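Local coordinates for protein ribulose bisphosphate carboxylase (Hyperthermus butylicus DSM 5456, PDB 6HUN) that probably catalyses the carboxylation of ribulose 1,5-bisphosphate to two molecules of 3-phosphoglycerate, as a magnesium-dependent form III Rubisco of an archaeal AMP degradation pathway, at residues M312-R320 with E346-Y356; L147-I157 with Q368-F377. One frame throughout, in Å; residues are numbered along the deposited sequence.

Contact 1: residues M312-R320 with E346-Y356; sequences MFLVAKLAR and EHTRIVREQYY
Phe313 lays one face of its ring under Ile350. The CG2 methyl of Ile350 sits 4.0 Å from the centroid of the Phe313 ring, a CH-pi contact. CG1 of Ile350 reaches round to Phe313 CZ at 3.5 Å. With CG anti to the backbone N (chi1 -176°), the Phe313 ring leans over to the neighbouring helix. Its far edge then meets the face of Tyr356 in a T-shaped stack, with centroids 5.3 Å apart and planes at 61°. His347 lies at the near edge, by Phe313 CB. The His347 ring also crosses the side chain of Met312 at about a right angle. A water bridges Phe313 N and His347 NE2, while His347 ND1 bonds to Val329 O. These are two helices of the Rubisco TIM barrel. Helix 312-320 runs nearly parallel to helix 346-352, at 19°, with their axes 9.2 Å apart. Ala316 keeps the middle close, its CB 3.6 Å from Val351 CG1. Lys317 rests its CE methylene on Ile350 CD1 and carries its amine on to Asp139, Val140 and Gln368. At the other end Arg320 stretches out straight to the C-terminal end of helix 346-352. NH1 and NH2 both donate to Glu353 O, at 2.9 and 3.0 Å, and NH1 also reaches Ile350 O at 2.9 Å. All three bonds lie in the guanidinium plane. Val351 O sits over one guanidinium face. The cation thus gathers carbonyls at the helix end, where its charge probably offsets the helix dipole. A leucine in place of Arg320 would probably leave Ile350 O and Glu353 O without these donors and the chain turn after the helix less firmly held. Arg349 links Glu346 to Glu353 by salt bridges.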
loop_
_atom_site.group_PDB
_atom_site.type_symbol
_atom_site.label_atom_id
_atom_site.label_comp_id
_atom_site.label_asym_id
_atom_site.label_seq_id
_atom_site.Cartn_x
_atom_site.Cartn_y
_atom_site.Cartn_z
ATOM N N MET A 312 2.229 -6.430 -11.749
ATOM C CA MET A 312 2.875 -5.132 -11.888
ATOM C C MET A 312 2.246 -4.377 -13.063
ATOM O O MET A 312 2.220 -3.143 -13.070
ATOM C CB MET A 312 4.396 -5.323 -12.139
ATOM C CG MET A 312 5.130 -3.939 -12.384
ATOM S SD MET A 312 5.143 -2.957 -10.812
ATOM C CE MET A 312 4.913 -1.299 -11.515
ATOM N N PHE A 313 1.769 -5.115 -14.065
ATOM C CA PHE A 313 1.042 -4.498 -15.177
ATOM C C PHE A 313 -0.067 -3.577 -14.653
ATOM O O PHE A 313 -0.192 -2.431 -15.080
ATOM C CB PHE A 313 0.506 -5.619 -16.067
ATOM C CG PHE A 313 -0.211 -5.131 -17.339
ATOM C CD1 PHE A 313 -1.554 -4.761 -17.281
ATOM C CD2 PHE A 313 0.463 -5.106 -18.592
ATOM C CE1 PHE A 313 -2.270 -4.362 -18.482
ATOM C CE2 PHE A 313 -0.214 -4.700 -19.725
ATOM C CZ PHE A 313 -1.560 -4.324 -19.690
ATOM N N LEU A 314 -0.891 -4.074 -13.742
ATOM C CA LEU A 314 -2.014 -3.266 -13.270
ATOM C C LEU A 314 -1.525 -2.129 -12.369
ATOM O O LEU A 314 -2.069 -1.011 -12.384
ATOM C CB LEU A 314 -3.033 -4.200 -12.595
ATOM C CG LEU A 314 -4.253 -3.535 -11.903
ATOM C CD1 LEU A 314 -5.044 -2.751 -12.940
ATOM C CD2 LEU A 314 -5.188 -4.502 -11.183
ATOM N N VAL A 315 -0.488 -2.386 -11.571
ATOM C CA VAL A 315 0.041 -1.291 -10.766
ATOM C C VAL A 315 0.504 -0.153 -11.695
ATOM O O VAL A 315 0.296 1.026 -11.405
ATOM C CB VAL A 315 1.213 -1.811 -9.920
ATOM C CG1 VAL A 315 1.979 -0.624 -9.235
ATOM C CG2 VAL A 315 0.721 -2.863 -8.899
ATOM N N ALA A 316 1.172 -0.500 -12.803
ATOM C CA ALA A 316 1.613 0.519 -13.757
ATOM C C ALA A 316 0.442 1.253 -14.404
ATOM O O ALA A 316 0.464 2.490 -14.560
ATOM C CB ALA A 316 2.517 -0.107 -14.872
ATOM N N LYS A 317 -0.615 0.530 -14.746
ATOM C CA LYS A 317 -1.801 1.186 -15.301
ATOM C C LYS A 317 -2.440 2.146 -14.294
ATOM O O LYS A 317 -2.806 3.284 -14.641
ATOM C CB LYS A 317 -2.774 0.080 -15.729
ATOM C CG LYS A 317 -4.130 0.553 -16.057
ATOM C CD LYS A 317 -4.985 -0.651 -16.419
ATOM C CE LYS A 317 -5.077 -0.790 -17.876
ATOM N NZ LYS A 317 -6.168 -1.706 -18.322
ATOM N N LEU A 318 -2.514 1.753 -13.026
ATOM C CA LEU A 318 -3.105 2.666 -12.029
ATOM C C LEU A 318 -2.192 3.876 -11.810
ATOM O O LEU A 318 -2.667 4.975 -11.572
ATOM C CB LEU A 318 -3.322 1.922 -10.699
ATOM C CG LEU A 318 -4.364 0.767 -10.749
ATOM C CD1 LEU A 318 -4.280 -0.051 -9.425
ATOM C CD2 LEU A 318 -5.725 1.324 -10.849
ATOM N N ALA A 319 -0.869 3.662 -11.824
ATOM C CA ALA A 319 0.066 4.791 -11.703
ATOM C C ALA A 319 -0.097 5.810 -12.841
ATOM O O ALA A 319 -0.078 7.031 -12.619
ATOM C CB ALA A 319 1.492 4.242 -11.687
ATOM N N ARG A 320 -0.349 5.324 -14.052
ATOM C CA ARG A 320 -0.562 6.219 -15.173
ATOM C C ARG A 320 -1.880 6.977 -15.020
ATOM O O ARG A 320 -1.949 8.183 -15.263
ATOM C CB ARG A 320 -0.561 5.394 -16.454
ATOM C CG ARG A 320 -0.905 6.277 -17.679
ATOM C CD ARG A 320 -0.661 5.444 -18.998
ATOM N NE ARG A 320 -0.999 6.260 -20.194
ATOM C CZ ARG A 320 -1.043 5.796 -21.447
ATOM N NH1 ARG A 320 -0.794 4.513 -21.682
ATOM N NH2 ARG A 320 -1.377 6.610 -22.463
ATOM N N GLU A 346 5.143 -5.842 -22.276
ATOM C CA GLU A 346 3.740 -5.477 -22.072
ATOM C C GLU A 346 3.600 -4.295 -21.116
ATOM O O GLU A 346 2.744 -3.419 -21.334
ATOM C CB GLU A 346 2.941 -6.714 -21.581
ATOM C CG GLU A 346 2.843 -7.769 -22.711
ATOM C CD GLU A 346 2.315 -7.209 -24.080
ATOM O OE1 GLU A 346 1.120 -6.877 -24.145
ATOM O OE2 GLU A 346 3.063 -7.094 -25.110
ATOM N N HIS A 347 4.424 -4.244 -20.054
ATOM C CA HIS A 347 4.451 -3.076 -19.158
ATOM C C HIS A 347 4.745 -1.783 -19.907
ATOM O O HIS A 347 4.142 -0.743 -19.624
ATOM C CB HIS A 347 5.526 -3.184 -18.102
ATOM C CG HIS A 347 5.339 -4.294 -17.124
ATOM N ND1 HIS A 347 6.319 -4.635 -16.215
ATOM C CD2 HIS A 347 4.304 -5.147 -16.922
ATOM C CE1 HIS A 347 5.887 -5.655 -15.488
ATOM N NE2 HIS A 347 4.672 -5.989 -15.901
ATOM N N THR A 348 5.767 -1.799 -20.760
ATOM C CA THR A 348 6.067 -0.569 -21.515
ATOM C C THR A 348 4.908 -0.226 -22.438
ATOM O O THR A 348 4.533 0.947 -22.564
ATOM C CB THR A 348 7.361 -0.707 -22.364
ATOM O OG1 THR A 348 7.110 -1.549 -23.489
ATOM C CG2 THR A 348 8.525 -1.252 -21.522
ATOM N N ARG A 349 4.280 -1.244 -23.046
ATOM C CA ARG A 349 3.167 -0.917 -23.932
ATOM C C ARG A 349 2.013 -0.306 -23.171
ATOM O O ARG A 349 1.419 0.673 -23.629
ATOM C CB ARG A 349 2.662 -2.144 -24.711
ATOM C CG ARG A 349 3.578 -2.669 -25.790
ATOM C CD ARG A 349 2.951 -3.942 -26.418
ATOM N NE ARG A 349 1.723 -3.582 -27.129
ATOM C CZ ARG A 349 0.591 -4.292 -27.161
ATOM N NH1 ARG A 349 -0.447 -3.817 -27.852
ATOM N NH2 ARG A 349 0.485 -5.464 -26.529
ATOM N N ILE A 350 1.685 -0.843 -21.995
ATOM C CA ILE A 350 0.498 -0.307 -21.321
ATOM C C ILE A 350 0.727 1.127 -20.792
ATOM O O ILE A 350 -0.225 1.901 -20.690
ATOM C CB ILE A 350 0.017 -1.251 -20.201
ATOM C CG1 ILE A 350 -1.424 -0.849 -19.743
ATOM C CG2 ILE A 350 0.983 -1.258 -18.938
ATOM C CD1 ILE A 350 -2.484 -1.006 -20.887
ATOM N N VAL A 351 1.956 1.521 -20.461
ATOM C CA VAL A 351 2.166 2.887 -19.981
ATOM C C VAL A 351 2.431 3.882 -21.109
ATOM O O VAL A 351 2.239 5.099 -20.899
ATOM C CB VAL A 351 3.295 2.973 -18.918
ATOM C CG1 VAL A 351 3.028 1.978 -17.753
ATOM C CG2 VAL A 351 4.676 2.683 -19.526
ATOM N N ARG A 352 2.845 3.422 -22.323
ATOM C CA ARG A 352 3.170 4.386 -23.374
ATOM C C ARG A 352 2.092 4.508 -24.434
ATOM O O ARG A 352 2.047 5.530 -25.120
ATOM C CB ARG A 352 4.466 4.014 -24.108
ATOM C CG ARG A 352 5.669 4.113 -23.227
ATOM C CD ARG A 352 6.877 4.224 -24.212
ATOM N NE ARG A 352 7.030 3.035 -25.060
ATOM C CZ ARG A 352 8.212 2.464 -25.320
ATOM N NH1 ARG A 352 9.299 2.938 -24.743
ATOM N NH2 ARG A 352 8.314 1.393 -26.098
ATOM N N GLU A 353 1.325 3.461 -24.697
ATOM C CA GLU A 353 0.448 3.469 -25.868
ATOM C C GLU A 353 -0.831 4.268 -25.667
ATOM O O GLU A 353 -1.323 4.458 -24.551
ATOM C CB GLU A 353 0.110 2.052 -26.254
ATOM C CG GLU A 353 1.329 1.415 -26.888
ATOM C CD GLU A 353 1.036 0.063 -27.451
ATOM O OE1 GLU A 353 0.045 -0.568 -27.017
ATOM O OE2 GLU A 353 1.819 -0.390 -28.292
ATOM N N GLN A 354 -1.374 4.764 -26.787
ATOM C CA GLN A 354 -2.674 5.412 -26.695
ATOM C C GLN A 354 -3.824 4.420 -26.768
ATOM O O GLN A 354 -4.941 4.746 -26.342
ATOM C CB GLN A 354 -2.837 6.475 -27.807
ATOM C CG GLN A 354 -2.307 7.851 -27.374
ATOM C CD GLN A 354 -2.431 8.115 -25.845
ATOM O OE1 GLN A 354 -1.406 8.165 -25.147
ATOM N NE2 GLN A 354 -3.663 8.340 -25.343
ATOM N N TYR A 355 -3.569 3.231 -27.302
ATOM C CA TYR A 355 -4.583 2.196 -27.454
ATOM C C TYR A 355 -3.864 0.861 -27.282
ATOM O O TYR A 355 -3.230 0.371 -28.209
ATOM C CB TYR A 355 -5.295 2.275 -28.795
ATOM C CG TYR A 355 -6.709 1.739 -28.737
ATOM C CD1 TYR A 355 -6.976 0.484 -28.175
ATOM C CD2 TYR A 355 -7.786 2.481 -29.224
ATOM C CE1 TYR A 355 -8.273 -0.022 -28.101
ATOM C CE2 TYR A 355 -9.089 1.980 -29.170
ATOM C CZ TYR A 355 -9.327 0.730 -28.606
ATOM O OH TYR A 355 -10.619 0.231 -28.536
ATOM N N TYR A 356 -3.978 0.286 -26.098
ATOM C CA TYR A 356 -3.357 -0.998 -25.826
ATOM C C TYR A 356 -4.257 -2.138 -26.282
ATOM O O TYR A 356 -5.425 -2.195 -25.901
ATOM C CB TYR A 356 -3.070 -1.140 -24.315
ATOM C CG TYR A 356 -2.541 -2.532 -23.970
ATOM C CD1 TYR A 356 -3.399 -3.540 -23.522
ATOM C CD2 TYR A 356 -1.181 -2.840 -24.090
ATOM C CE1 TYR A 356 -2.922 -4.814 -23.203
ATOM C CE2 TYR A 356 -0.693 -4.104 -23.803
ATOM C CZ TYR A 356 -1.564 -5.081 -23.324
ATOM O OH TYR A 356 -1.072 -6.329 -23.076
HETATM O O HOH W 1 2.855 -7.877 -14.795
#

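Contact 2: residues L147-I157 with Q368-F377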
loop_
_atom_site.group_PDB
_atom_site.type_symbol
_atom_site.label_atom_id
_atom_site.label_comp_id
_atom_site.label_asym_id
_atom_site.label_seq_id
_atom_site.Cartn_x
_atom_site.Cartn_y
_atom_site.Cartn_z
ATOM N N LEU A 147 -12.609 6.204 -16.802
ATOM C CA LEU A 147 -11.194 6.517 -17.001
ATOM C C LEU A 147 -10.985 8.026 -17.076
ATOM O O LEU A 147 -10.037 8.556 -16.499
ATOM C CB LEU A 147 -10.669 5.813 -18.259
ATOM C CG LEU A 147 -9.197 5.989 -18.591
ATOM C CD1 LEU A 147 -8.358 5.387 -17.454
ATOM C CD2 LEU A 147 -8.804 5.320 -19.879
ATOM N N GLU A 148 -11.912 8.752 -17.717
ATOM C CA GLU A 148 -11.700 10.189 -17.798
ATOM C C GLU A 148 -11.938 10.937 -16.492
ATOM O O GLU A 148 -11.711 12.147 -16.471
ATOM C CB GLU A 148 -12.583 10.785 -18.920
ATOM C CG GLU A 148 -14.088 10.735 -18.673
ATOM C CD GLU A 148 -14.903 11.179 -19.925
ATOM O OE1 GLU A 148 -14.385 11.067 -21.066
ATOM O OE2 GLU A 148 -16.055 11.656 -19.771
ATOM N N THR A 149 -12.362 10.307 -15.376
ATOM C CA THR A 149 -12.395 11.047 -14.127
ATOM C C THR A 149 -11.017 11.174 -13.475
ATOM O O THR A 149 -10.883 11.827 -12.427
ATOM C CB THR A 149 -13.411 10.391 -13.164
ATOM O OG1 THR A 149 -12.971 9.096 -12.715
ATOM C CG2 THR A 149 -14.751 10.234 -13.869
ATOM N N PHE A 150 -9.987 10.543 -14.061
ATOM C CA PHE A 150 -8.632 10.581 -13.566
ATOM C C PHE A 150 -7.793 11.508 -14.454
ATOM O O PHE A 150 -8.096 11.665 -15.647
ATOM C CB PHE A 150 -8.038 9.176 -13.581
ATOM C CG PHE A 150 -8.743 8.250 -12.653
ATOM C CD1 PHE A 150 -8.301 8.140 -11.320
ATOM C CD2 PHE A 150 -9.808 7.485 -13.082
ATOM C CE1 PHE A 150 -8.966 7.316 -10.400
ATOM C CE2 PHE A 150 -10.493 6.630 -12.153
ATOM C CZ PHE A 150 -10.048 6.534 -10.827
ATOM N N PRO A 151 -6.794 12.217 -13.898
ATOM C CA PRO A 151 -6.117 13.261 -14.720
ATOM C C PRO A 151 -5.103 12.688 -15.674
ATOM O O PRO A 151 -4.850 13.279 -16.740
ATOM C CB PRO A 151 -5.400 14.146 -13.686
ATOM C CG PRO A 151 -5.230 13.195 -12.476
ATOM C CD PRO A 151 -6.449 12.336 -12.473
ATOM N N GLY A 152 -4.495 11.570 -15.287
ATOM C CA GLY A 152 -3.334 11.045 -15.996
ATOM C C GLY A 152 -2.134 11.949 -15.803
ATOM O O GLY A 152 -2.139 12.896 -14.990
ATOM N N PRO A 153 -1.055 11.656 -16.520
ATOM C CA PRO A 153 0.173 12.429 -16.350
ATOM C C PRO A 153 -0.062 13.904 -16.658
ATOM O O PRO A 153 -0.873 14.273 -17.547
ATOM C CB PRO A 153 1.151 11.773 -17.361
ATOM C CG PRO A 153 0.613 10.347 -17.566
ATOM C CD PRO A 153 -0.908 10.493 -17.427
ATOM N N ASN A 154 0.633 14.755 -15.892
ATOM C CA ASN A 154 0.567 16.212 -16.112
ATOM C C ASN A 154 1.338 16.580 -17.373
ATOM O O ASN A 154 0.923 17.428 -18.167
ATOM C CB ASN A 154 1.192 16.946 -14.946
ATOM C CG ASN A 154 0.926 18.463 -14.988
ATOM O OD1 ASN A 154 -0.084 18.887 -15.497
ATOM N ND2 ASN A 154 1.824 19.260 -14.415
ATOM N N LYS A 155 2.479 15.938 -17.549
ATOM C CA LYS A 155 3.420 16.280 -18.629
ATOM C C LYS A 155 3.538 15.194 -19.674
ATOM O O LYS A 155 3.466 15.492 -20.872
ATOM C CB LYS A 155 4.807 16.581 -18.058
ATOM C CG LYS A 155 4.853 17.837 -17.149
ATOM C CD LYS A 155 4.599 19.057 -17.969
ATOM C CE LYS A 155 4.548 20.270 -17.063
ATOM N NZ LYS A 155 4.604 21.453 -17.931
ATOM N N GLY A 156 3.618 13.957 -19.248
ATOM C CA GLY A 156 3.811 12.832 -20.158
ATOM C C GLY A 156 5.196 12.851 -20.807
ATOM O O GLY A 156 6.059 13.681 -20.505
ATOM N N ILE A 157 5.396 11.900 -21.713
ATOM C CA ILE A 157 6.651 11.825 -22.464
ATOM C C ILE A 157 6.965 13.173 -23.116
ATOM O O ILE A 157 8.066 13.731 -22.986
ATOM C CB ILE A 157 6.528 10.717 -23.510
ATOM C CG1 ILE A 157 6.401 9.356 -22.735
ATOM C CG2 ILE A 157 7.787 10.705 -24.398
ATOM C CD1 ILE A 157 6.361 8.121 -23.665
ATOM N N GLN A 368 -7.378 -1.803 -23.847
ATOM C CA GLN A 368 -7.523 -0.567 -23.069
ATOM C C GLN A 368 -7.221 0.670 -23.931
ATOM O O GLN A 368 -6.047 0.983 -24.166
ATOM C CB GLN A 368 -6.627 -0.570 -21.820
ATOM C CG GLN A 368 -6.753 0.745 -21.041
ATOM C CD GLN A 368 -8.097 0.842 -20.327
ATOM O OE1 GLN A 368 -8.340 0.110 -19.345
ATOM N NE2 GLN A 368 -8.951 1.720 -20.781
ATOM N N PRO A 369 -8.244 1.424 -24.371
ATOM C CA PRO A 369 -7.973 2.764 -24.923
ATOM C C PRO A 369 -7.632 3.743 -23.807
ATOM O O PRO A 369 -8.080 3.619 -22.665
ATOM C CB PRO A 369 -9.292 3.163 -25.632
ATOM C CG PRO A 369 -10.322 2.083 -25.291
ATOM C CD PRO A 369 -9.690 1.198 -24.181
ATOM N N TRP A 370 -6.802 4.719 -24.135
ATOM C CA TRP A 370 -6.320 5.670 -23.135
ATOM C C TRP A 370 -6.720 7.088 -23.516
ATOM O O TRP A 370 -5.952 8.040 -23.346
ATOM C CB TRP A 370 -4.800 5.566 -22.988
ATOM C CG TRP A 370 -4.321 4.385 -22.236
ATOM C CD1 TRP A 370 -3.825 3.233 -22.739
ATOM C CD2 TRP A 370 -4.251 4.281 -20.825
ATOM N NE1 TRP A 370 -3.439 2.384 -21.737
ATOM C CE2 TRP A 370 -3.701 3.003 -20.532
ATOM C CE3 TRP A 370 -4.646 5.120 -19.771
ATOM C CZ2 TRP A 370 -3.512 2.563 -19.242
ATOM C CZ3 TRP A 370 -4.409 4.664 -18.462
ATOM C CH2 TRP A 370 -3.857 3.411 -18.227
ATOM N N SER A 371 -7.908 7.235 -24.096
ATOM C CA SER A 371 -8.353 8.560 -24.509
ATOM C C SER A 371 -8.188 9.570 -23.371
ATOM O O SER A 371 -8.576 9.284 -22.229
ATOM C CB SER A 371 -9.816 8.453 -24.932
ATOM O OG SER A 371 -10.089 9.382 -25.935
ATOM N N ASN A 372 -7.518 10.698 -23.656
ATOM C CA ASN A 372 -7.289 11.777 -22.684
ATOM C C ASN A 372 -6.321 11.428 -21.536
ATOM O O ASN A 372 -6.410 12.010 -20.450
ATOM C CB ASN A 372 -8.611 12.248 -22.069
ATOM C CG ASN A 372 -9.599 12.653 -23.133
ATOM O OD1 ASN A 372 -10.761 12.241 -23.111
ATOM N ND2 ASN A 372 -9.119 13.409 -24.112
ATOM N N ILE A 373 -5.448 10.448 -21.675
ATOM C CA ILE A 373 -4.476 10.129 -20.617
ATOM C C ILE A 373 -3.106 10.086 -21.312
ATOM O O ILE A 373 -2.898 9.250 -22.166
ATOM C CB ILE A 373 -4.773 8.775 -19.928
ATOM C CG1 ILE A 373 -6.210 8.676 -19.344
ATOM C CG2 ILE A 373 -3.697 8.484 -18.862
ATOM C CD1 ILE A 373 -6.457 9.444 -18.121
ATOM N N LYS A 374 -2.189 11.005 -20.949
ATOM C CA LYS A 374 -0.920 11.120 -21.670
ATOM C C LYS A 374 -0.080 9.875 -21.416
ATOM O O LYS A 374 -0.301 9.197 -20.417
ATOM C CB LYS A 374 -0.141 12.320 -21.152
ATOM C CG LYS A 374 -0.758 13.714 -21.686
ATOM C CD LYS A 374 -0.204 14.858 -20.955
ATOM C CE LYS A 374 -0.733 16.196 -21.661
ATOM N NZ LYS A 374 -0.360 17.352 -20.856
ATOM N N PRO A 375 0.810 9.532 -22.335
ATOM C CA PRO A 375 1.741 8.414 -22.098
ATOM C C PRO A 375 2.777 8.725 -21.023
ATOM O O PRO A 375 3.148 9.867 -20.765
ATOM C CB PRO A 375 2.406 8.203 -23.456
ATOM C CG PRO A 375 2.319 9.531 -24.117
ATOM C CD PRO A 375 1.035 10.206 -23.637
ATOM N N VAL A 376 3.295 7.661 -20.441
ATOM C CA VAL A 376 4.235 7.696 -19.323
ATOM C C VAL A 376 5.613 7.272 -19.853
ATOM O O VAL A 376 5.680 6.341 -20.636
ATOM C CB VAL A 376 3.746 6.711 -18.227
ATOM C CG1 VAL A 376 4.827 6.526 -17.198
ATOM C CG2 VAL A 376 2.433 7.331 -17.607
ATOM N N PHE A 377 6.706 7.850 -19.321
ATOM C CA PHE A 377 8.080 7.357 -19.605
ATOM C C PHE A 377 8.364 6.079 -18.822
ATOM O O PHE A 377 8.449 6.126 -17.595
ATOM C CB PHE A 377 9.125 8.392 -19.191
ATOM C CG PHE A 377 9.718 9.191 -20.324
ATOM C CD1 PHE A 377 10.367 8.557 -21.421
ATOM C CD2 PHE A 377 9.653 10.572 -20.293
ATOM C CE1 PHE A 377 10.934 9.307 -22.473
ATOM C CE2 PHE A 377 10.189 11.317 -21.328
ATOM C CZ PHE A 377 10.808 10.711 -22.418
HETATM O O HOH W 2 -12.462 9.897 -22.340
HETATM O O HOH W 3 -8.475 12.205 -18.373
HETATM O O HOH W 4 -2.859 13.035 -18.886
#
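Leu147 pushes its branched end into a hollow formed by Gln368, Pro369, Trp370 and Ile373. CD2 comes within 3.3 Å of Pro369 O. CD1 meets CZ3 of the Trp370 indole at 4.1 Å, and CG lies against Ile373 CG1. The CG of Leu147 is anti to its own N (chi1 -178°), which carries the branch point towards 368-377. Ile373 answers with bumps of its own. Its CD1 tucks under the turn at Phe150 O, and its CG2 fills the dip over Gly152, 3.9 Å from the Gly152 CA. Any CB on Gly152 would collide with that methyl. Pro153 is the next knob. Its ring edge crosses Val376 at about a right angle, with Pro153 CG 3.5 Å from Val376 CG2. The same edge lies close over Lys374 O. These segments join the linker entering the catalytic domain to the loop leading into barrel strand 377-380, a strand of the Rubisco TIM barrel. Gly156 makes a second dip, where a CB would strike Lys374 CB. Lys374 runs extended past Pro153, and its NZ donates to Asn154 O at 3.0 Å from above the carbonyl plane. Ile157 N donates to Pro375 O at 3.2 Å. Ile157 then fits between Pro375 and Phe377. Its CD1 touches Pro375 CB, and its CG2 stands over one face of the Phe377 ring, 4.0 Å from the centroid. Three waters bridge the two segments. One links Glu148 OE1 to Asn372 OD1, one links Phe150 O to Asn372 O, and one joins Pro151 O and Pro153 O to Lys374 N. Outside the pair, Met321 of helix 312-322 packs on Leu147 and Phe150, and Arg320 bonds to Ile373 O and Lys374 O.

How the contacts relate
From the N terminus, the chain leaves the N-terminal sheet through strand 132-141 and reaches 147-157, the way into the barrel. Barrel strands 171-174 to 291-295 come before helix 312-322. Strand 326-328 and helix 339-352 follow, and contact 1 closes a loop of 25 residues, joining two barrel helices. The chain goes on through strand 355-356 to 368-377, where contact 2 closes a loop of 210 residues. It ties the barrel entry to the loop before strand 377-380. The loop of contact 1 lies wholly within that of contact 2, without crossing. They meet directly: strands 355-356 and 368-369 pair, and Val351 O lies 2.8 Å from Val376 N.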